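Local atomic coordinates of ABC transporter binding protein AcbH (Actinoplanes, PDB entry 3OO8), a protein that binds beta-D-galactopyranose as the extracellular solute receptor of a bacterial ABC transporter. Residues A160-F165 and R230-Y235; D195-R200 and T223-Q228. The protein carries 2 engineered substitutions. All coordinates share one frame; numbering follows the deposited sequence.

Interaction 1: A160-F165 and R230-Y235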
loop_
_atom_site.group_PDB
_atom_site.type_symbol
_atom_site.label_atom_id
_atom_site.label_comp_id
_atom_site.label_asym_id
_atom_site.label_seq_id
_atom_site.Cartn_x
_atom_site.Cartn_y
_atom_site.Cartn_z
ATOM N N ALA A 160 -1.124 -20.091 -9.808
ATOM C CA ALA A 160 -0.080 -19.165 -10.252
ATOM C C ALA A 160 -0.530 -18.284 -11.406
ATOM O O ALA A 160 0.051 -17.198 -11.625
ATOM C CB ALA A 160 1.169 -19.919 -10.652
ATOM N N SER A 161 -1.485 -18.773 -12.191
ATOM C CA SER A 161 -1.944 -18.092 -13.394
ATOM C C SER A 161 -3.413 -17.725 -13.337
ATOM O O SER A 161 -4.182 -18.329 -12.587
ATOM C CB SER A 161 -1.773 -19.028 -14.595
ATOM O OG SER A 161 -2.620 -20.161 -14.407
ATOM N N TRP A 162 -3.813 -16.773 -14.176
ATOM C CA TRP A 162 -5.207 -16.399 -14.294
ATOM C C TRP A 162 -6.031 -17.612 -14.705
ATOM O O TRP A 162 -7.120 -17.812 -14.184
ATOM C CB TRP A 162 -5.358 -15.318 -15.348
ATOM C CG TRP A 162 -6.748 -14.846 -15.603
ATOM C CD1 TRP A 162 -7.571 -15.204 -16.638
ATOM C CD2 TRP A 162 -7.488 -13.899 -14.821
ATOM N NE1 TRP A 162 -8.758 -14.536 -16.550
ATOM C CE2 TRP A 162 -8.745 -13.732 -15.445
ATOM C CE3 TRP A 162 -7.209 -13.180 -13.655
ATOM C CZ2 TRP A 162 -9.724 -12.867 -14.955
ATOM C CZ3 TRP A 162 -8.183 -12.302 -13.156
ATOM C CH2 TRP A 162 -9.439 -12.164 -13.807
ATOM N N GLU A 163 -5.507 -18.451 -15.602
ATOM C CA GLU A 163 -6.328 -19.595 -16.035
ATOM C C GLU A 163 -6.597 -20.521 -14.865
ATOM O O GLU A 163 -7.725 -21.009 -14.725
ATOM C CB GLU A 163 -5.710 -20.352 -17.236
ATOM C CG GLU A 163 -4.423 -21.137 -16.938
ATOM C CD GLU A 163 -4.661 -22.542 -16.338
ATOM O OE1 GLU A 163 -3.672 -23.211 -15.934
ATOM O OE2 GLU A 163 -5.834 -22.984 -16.268
ATOM N N ALA A 164 -5.604 -20.745 -14.006
ATOM C CA ALA A 164 -5.798 -21.663 -12.866
ATOM C C ALA A 164 -6.731 -21.003 -11.854
ATOM O O ALA A 164 -7.576 -21.662 -11.229
ATOM C CB ALA A 164 -4.470 -22.024 -12.241
ATOM N N PHE A 165 -6.626 -19.680 -11.754
ATOM C CA PHE A 165 -7.445 -18.875 -10.840
ATOM C C PHE A 165 -8.933 -18.962 -11.191
ATOM O O PHE A 165 -9.789 -19.168 -10.321
ATOM C CB PHE A 165 -6.924 -17.439 -10.911
ATOM C CG PHE A 165 -7.547 -16.487 -9.915
ATOM C CD1 PHE A 165 -7.490 -16.743 -8.545
ATOM C CD2 PHE A 165 -8.132 -15.304 -10.345
ATOM C CE1 PHE A 165 -8.013 -15.858 -7.642
ATOM C CE2 PHE A 165 -8.688 -14.404 -9.432
ATOM C CZ PHE A 165 -8.615 -14.682 -8.069
ATOM N N ARG A 230 -14.749 -7.689 -16.046
ATOM C CA ARG A 230 -16.066 -8.254 -16.407
ATOM C C ARG A 230 -16.045 -9.749 -16.171
ATOM O O ARG A 230 -17.038 -10.320 -15.700
ATOM C CB ARG A 230 -16.473 -7.910 -17.854
ATOM C CG ARG A 230 -16.935 -6.465 -17.967
ATOM C CD ARG A 230 -17.188 -5.996 -19.395
ATOM N NE ARG A 230 -18.033 -6.892 -20.177
ATOM C CZ ARG A 230 -17.682 -7.402 -21.357
ATOM N NH1 ARG A 230 -16.508 -7.095 -21.908
ATOM N NH2 ARG A 230 -18.519 -8.198 -22.002
ATOM N N GLU A 231 -14.933 -10.385 -16.503
ATOM C CA GLU A 231 -14.808 -11.823 -16.261
ATOM C C GLU A 231 -14.737 -12.122 -14.767
ATOM O O GLU A 231 -15.490 -12.954 -14.234
ATOM C CB GLU A 231 -13.600 -12.432 -16.955
ATOM C CG GLU A 231 -13.462 -13.891 -16.551
ATOM C CD GLU A 231 -12.425 -14.674 -17.310
ATOM O OE1 GLU A 231 -11.450 -14.070 -17.817
ATOM O OE2 GLU A 231 -12.585 -15.909 -17.373
ATOM N N LEU A 232 -13.839 -11.419 -14.082
ATOM C CA LEU A 232 -13.637 -11.595 -12.646
ATOM C C LEU A 232 -14.933 -11.457 -11.840
ATOM O O LEU A 232 -15.145 -12.206 -10.882
ATOM C CB LEU A 232 -12.591 -10.578 -12.125
ATOM C CG LEU A 232 -12.197 -10.678 -10.641
ATOM C CD1 LEU A 232 -11.519 -11.981 -10.267
ATOM C CD2 LEU A 232 -11.339 -9.482 -10.234
ATOM N N ALA A 233 -15.753 -10.479 -12.215
ATOM C CA ALA A 233 -16.967 -10.138 -11.482
ATOM C C ALA A 233 -17.955 -11.292 -11.438
ATOM O O ALA A 233 -18.794 -11.335 -10.523
ATOM C CB ALA A 233 -17.616 -8.889 -12.082
ATOM N N ALA A 234 -17.849 -12.212 -12.393
ATOM C CA ALA A 234 -18.703 -13.421 -12.369
ATOM C C ALA A 234 -18.473 -14.225 -11.086
ATOM O O ALA A 234 -19.336 -15.024 -10.680
ATOM C CB ALA A 234 -18.417 -14.300 -13.576
ATOM N N TYR A 235 -17.290 -14.077 -10.494
ATOM C CA TYR A 235 -16.892 -14.866 -9.327
ATOM C C TYR A 235 -16.802 -14.061 -8.047
ATOM O O TYR A 235 -16.399 -14.594 -7.018
ATOM C CB TYR A 235 -15.592 -15.627 -9.593
ATOM C CG TYR A 235 -15.711 -16.330 -10.917
ATOM C CD1 TYR A 235 -16.561 -17.411 -11.060
ATOM C CD2 TYR A 235 -15.056 -15.854 -12.044
ATOM C CE1 TYR A 235 -16.736 -18.029 -12.283
ATOM C CE2 TYR A 235 -15.206 -16.473 -13.266
ATOM C CZ TYR A 235 -16.048 -17.571 -13.382
ATOM O OH TYR A 235 -16.226 -18.197 -14.601
#

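Interaction 2: D195-R200 and T223-Q228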
loop_
_atom_site.group_PDB
_atom_site.type_symbol
_atom_site.label_atom_id
_atom_site.label_comp_id
_atom_site.label_asym_id
_atom_site.label_seq_id
_atom_site.Cartn_x
_atom_site.Cartn_y
_atom_site.Cartn_z
ATOM N N ASP A 195 -6.229 -1.555 -9.298
ATOM C CA ASP A 195 -4.775 -1.481 -9.271
ATOM C C ASP A 195 -4.099 -2.775 -9.687
ATOM O O ASP A 195 -3.160 -2.772 -10.480
ATOM C CB ASP A 195 -4.273 -1.140 -7.876
ATOM C CG ASP A 195 -4.649 0.254 -7.425
ATOM O OD1 ASP A 195 -5.083 1.128 -8.214
ATOM O OD2 ASP A 195 -4.450 0.446 -6.175
ATOM N N ILE A 196 -4.532 -3.890 -9.119
ATOM C CA ILE A 196 -3.828 -5.148 -9.379
ATOM C C ILE A 196 -4.049 -5.637 -10.820
ATOM O O ILE A 196 -3.114 -6.175 -11.440
ATOM C CB ILE A 196 -4.141 -6.234 -8.306
ATOM C CG1 ILE A 196 -3.080 -7.340 -8.274
ATOM C CG2 ILE A 196 -5.561 -6.844 -8.447
ATOM C CD1 ILE A 196 -1.618 -6.871 -8.154
ATOM N N LEU A 197 -5.275 -5.498 -11.337
ATOM C CA LEU A 197 -5.546 -5.831 -12.747
ATOM C C LEU A 197 -4.650 -4.983 -13.655
ATOM O O LEU A 197 -4.060 -5.515 -14.598
ATOM C CB LEU A 197 -7.003 -5.606 -13.096
ATOM C CG LEU A 197 -7.928 -6.601 -12.408
ATOM C CD1 LEU A 197 -9.330 -6.214 -12.788
ATOM C CD2 LEU A 197 -7.673 -8.036 -12.903
ATOM N N ASN A 198 -4.569 -3.684 -13.378
ATOM C CA ASN A 198 -3.706 -2.802 -14.177
ATOM C C ASN A 198 -2.229 -3.198 -14.110
ATOM O O ASN A 198 -1.545 -3.270 -15.158
ATOM C CB ASN A 198 -3.940 -1.332 -13.773
ATOM C CG ASN A 198 -3.540 -0.344 -14.857
ATOM O OD1 ASN A 198 -3.625 -0.640 -16.053
ATOM N ND2 ASN A 198 -3.194 0.885 -14.438
ATOM N N LEU A 199 -1.733 -3.507 -12.909
ATOM C CA LEU A 199 -0.325 -3.951 -12.734
ATOM C C LEU A 199 -0.043 -5.274 -13.441
ATOM O O LEU A 199 1.070 -5.501 -13.881
ATOM C CB LEU A 199 -0.016 -4.155 -11.248
ATOM C CG LEU A 199 0.004 -2.881 -10.401
ATOM C CD1 LEU A 199 0.094 -3.168 -8.914
ATOM C CD2 LEU A 199 1.175 -1.988 -10.834
ATOM N N ARG A 200 -1.037 -6.164 -13.480
ATOM C CA ARG A 200 -0.859 -7.483 -14.106
ATOM C C ARG A 200 -1.028 -7.461 -15.624
ATOM O O ARG A 200 -0.401 -8.278 -16.289
ATOM C CB ARG A 200 -1.900 -8.453 -13.537
ATOM C CG ARG A 200 -1.580 -8.805 -12.094
ATOM C CD ARG A 200 -0.484 -9.884 -11.980
ATOM N NE ARG A 200 -0.343 -10.359 -10.597
ATOM C CZ ARG A 200 0.370 -9.745 -9.657
ATOM N NH1 ARG A 200 1.070 -8.641 -9.932
ATOM N NH2 ARG A 200 0.401 -10.249 -8.441
ATOM N N THR A 223 -9.480 0.134 -20.843
ATOM C CA THR A 223 -10.578 -0.700 -21.313
ATOM C C THR A 223 -10.253 -2.156 -21.036
ATOM O O THR A 223 -11.123 -2.906 -20.591
ATOM C CB THR A 223 -10.810 -0.543 -22.836
ATOM O OG1 THR A 223 -10.814 0.856 -23.174
ATOM C CG2 THR A 223 -12.174 -1.160 -23.205
ATOM N N LYS A 224 -9.009 -2.537 -21.249
ATOM C CA LYS A 224 -8.589 -3.924 -21.039
ATOM C C LYS A 224 -8.677 -4.336 -19.587
ATOM O O LYS A 224 -9.014 -5.497 -19.291
ATOM C CB LYS A 224 -7.190 -4.155 -21.565
ATOM C CG LYS A 224 -7.069 -4.203 -23.081
ATOM C CD LYS A 224 -5.627 -4.468 -23.423
ATOM C CE LYS A 224 -4.757 -3.777 -22.383
ATOM N NZ LYS A 224 -3.391 -3.494 -22.828
ATOM N N VAL A 225 -8.348 -3.413 -18.682
ATOM C CA VAL A 225 -8.561 -3.666 -17.246
ATOM C C VAL A 225 -10.009 -3.991 -16.919
ATOM O O VAL A 225 -10.307 -4.991 -16.264
ATOM C CB VAL A 225 -8.055 -2.509 -16.355
ATOM C CG1 VAL A 225 -8.536 -2.692 -14.893
ATOM C CG2 VAL A 225 -6.548 -2.406 -16.429
ATOM N N PHE A 226 -10.917 -3.158 -17.405
ATOM C CA PHE A 226 -12.327 -3.353 -17.097
ATOM C C PHE A 226 -12.916 -4.582 -17.791
ATOM O O PHE A 226 -13.811 -5.264 -17.241
ATOM C CB PHE A 226 -13.120 -2.055 -17.340
ATOM C CG PHE A 226 -12.957 -1.007 -16.235
ATOM C CD1 PHE A 226 -13.536 -1.184 -14.982
ATOM C CD2 PHE A 226 -12.244 0.167 -16.478
ATOM C CE1 PHE A 226 -13.386 -0.224 -13.978
ATOM C CE2 PHE A 226 -12.112 1.141 -15.486
ATOM C CZ PHE A 226 -12.666 0.949 -14.246
ATOM N N ASP A 227 -12.428 -4.864 -18.993
ATOM C CA ASP A 227 -12.814 -6.079 -19.727
ATOM C C ASP A 227 -12.410 -7.313 -18.934
ATOM O O ASP A 227 -13.204 -8.244 -18.798
ATOM C CB ASP A 227 -12.261 -6.096 -21.154
ATOM C CG ASP A 227 -13.003 -5.132 -22.075
ATOM O OD1 ASP A 227 -14.143 -4.748 -21.772
ATOM O OD2 ASP A 227 -12.441 -4.766 -23.129
ATOM N N GLN A 228 -11.218 -7.292 -18.336
ATOM C CA GLN A 228 -10.803 -8.428 -17.502
ATOM C C GLN A 228 -11.687 -8.514 -16.265
ATOM O O GLN A 228 -12.053 -9.599 -15.799
ATOM C CB GLN A 228 -9.329 -8.285 -17.073
ATOM C CG GLN A 228 -8.674 -9.621 -16.687
ATOM C CD GLN A 228 -7.912 -10.322 -17.825
ATOM O OE1 GLN A 228 -7.665 -9.754 -18.900
ATOM N NE2 GLN A 228 -7.477 -11.554 -17.558
#

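Interaction 1: A160-F165 and R230-Y235
Trp162 reaches from the first turn of helix 162-174 to the C-terminal part of helix 220-232, where it meets Glu231 and Leu232. With CG anti to the backbone N (chi1 179°), its CB carries the indole out from the helix, and the ring works along its rim. Trp162 NE1 donates a hydrogen bond of 3.0 Å to Glu231 OE1. The acceptor lies practically in the indole plane, but the N-H comes in from above the carboxylate, 56° out of its plane. The N-H...O angle of 150° makes the bond moderately bent. Further round the rim, Trp162 CZ2 stands 3.6 Å from the same oxygen, Glu231 OE1, and CH2 of the same ring packs on Leu232 CB at 3.9 Å. Glu231 runs extended past the ring in the opposite direction, its carboxylate plane steeply inclined to that of the indole. Leu232 CD1 continues the apolar part, touching Phe165 CE2 at 3.8 Å. Phe165 also meets the ring of Phe284, and both it and Leu232 rest on Leu180 of strand 178-181. Ser161 sits at the N-cap of the tryptophan's helix, its OG accepting from Ala164 N at 3.1 Å. The contact packs the first turn of helix 162-174 against the C-terminal part of helix 220-232, with a polar indole-carboxylate bond beside an apolar patch, in the alpha/beta framework of this class 2 solute-binding protein.

Interaction 2: D195-R200 and T223-Q228
Val225 and Leu197 bury the most surface where helix 220-232 passes helix 191-201, and their side chains meet through apolar groups. The valine divides its work between its two methyls. Val225 CG1, anti to the backbone N (chi1 169°), meets Leu197 CB at 3.8 Å, with Leu197 CD1 a little further off. Val225 CG2 is turned to the neighbouring position on the opposing helix, where it lies 3.6 Å from Asn198 CA and also packs against Asn198 CB. The two side chains of Asn198 and Val225 cross at about a right angle. The backbones come close at this point, the CA atoms of Asn198 and Val225 being 5.8 Å apart, as fits a short side chain held between the helices. Leu197 points its CB toward helix 220-232, and its CD1 also reaches the main chain, 3.8 Å from Val225 O. One turn further along, Gln228 adds the aliphatic part of its chain, with CG 4.2 Å from Leu197 CD2. With an alanine at Val225 both methyls between the helices are lost, which is likely to open a gap beside Leu197 CB and Asn198 CA. The short segments approach to 9.3 Å between axes, at an angle of 117° between their N-to-C directions, so the contact is confined to a few residues around the crossing. Val225 additionally touches Phe194 and Asn202, which extends its packing along helix 191-201 and past its end. Helix 204-212 packs on Asn198 through Tyr206 and Leu210, while Phe226 turns away to helix 396-413, placing helix 220-232 between that helix and helix 191-201.

Helix 220-232 serves both contacts: interaction 2 uses its middle and interaction 1 its C-terminal part, with centres 12 Å apart. They join directly where Trp162 CE2 packs 3.3 Å from Gln228 NE2. Along the chain, interaction 2 is nested within the loop closed by interaction 1. The 195-200/223-228 pair is buried, packed mainly through aliphatic groups between two crossing helices. The 160-165/230-235 pair is only partly buried and adds a polar indole-carboxylate bond to its apolar contacts. In each, a leucine lies about 11 Å, side chain to side chain, from the galactose-binding Trp142.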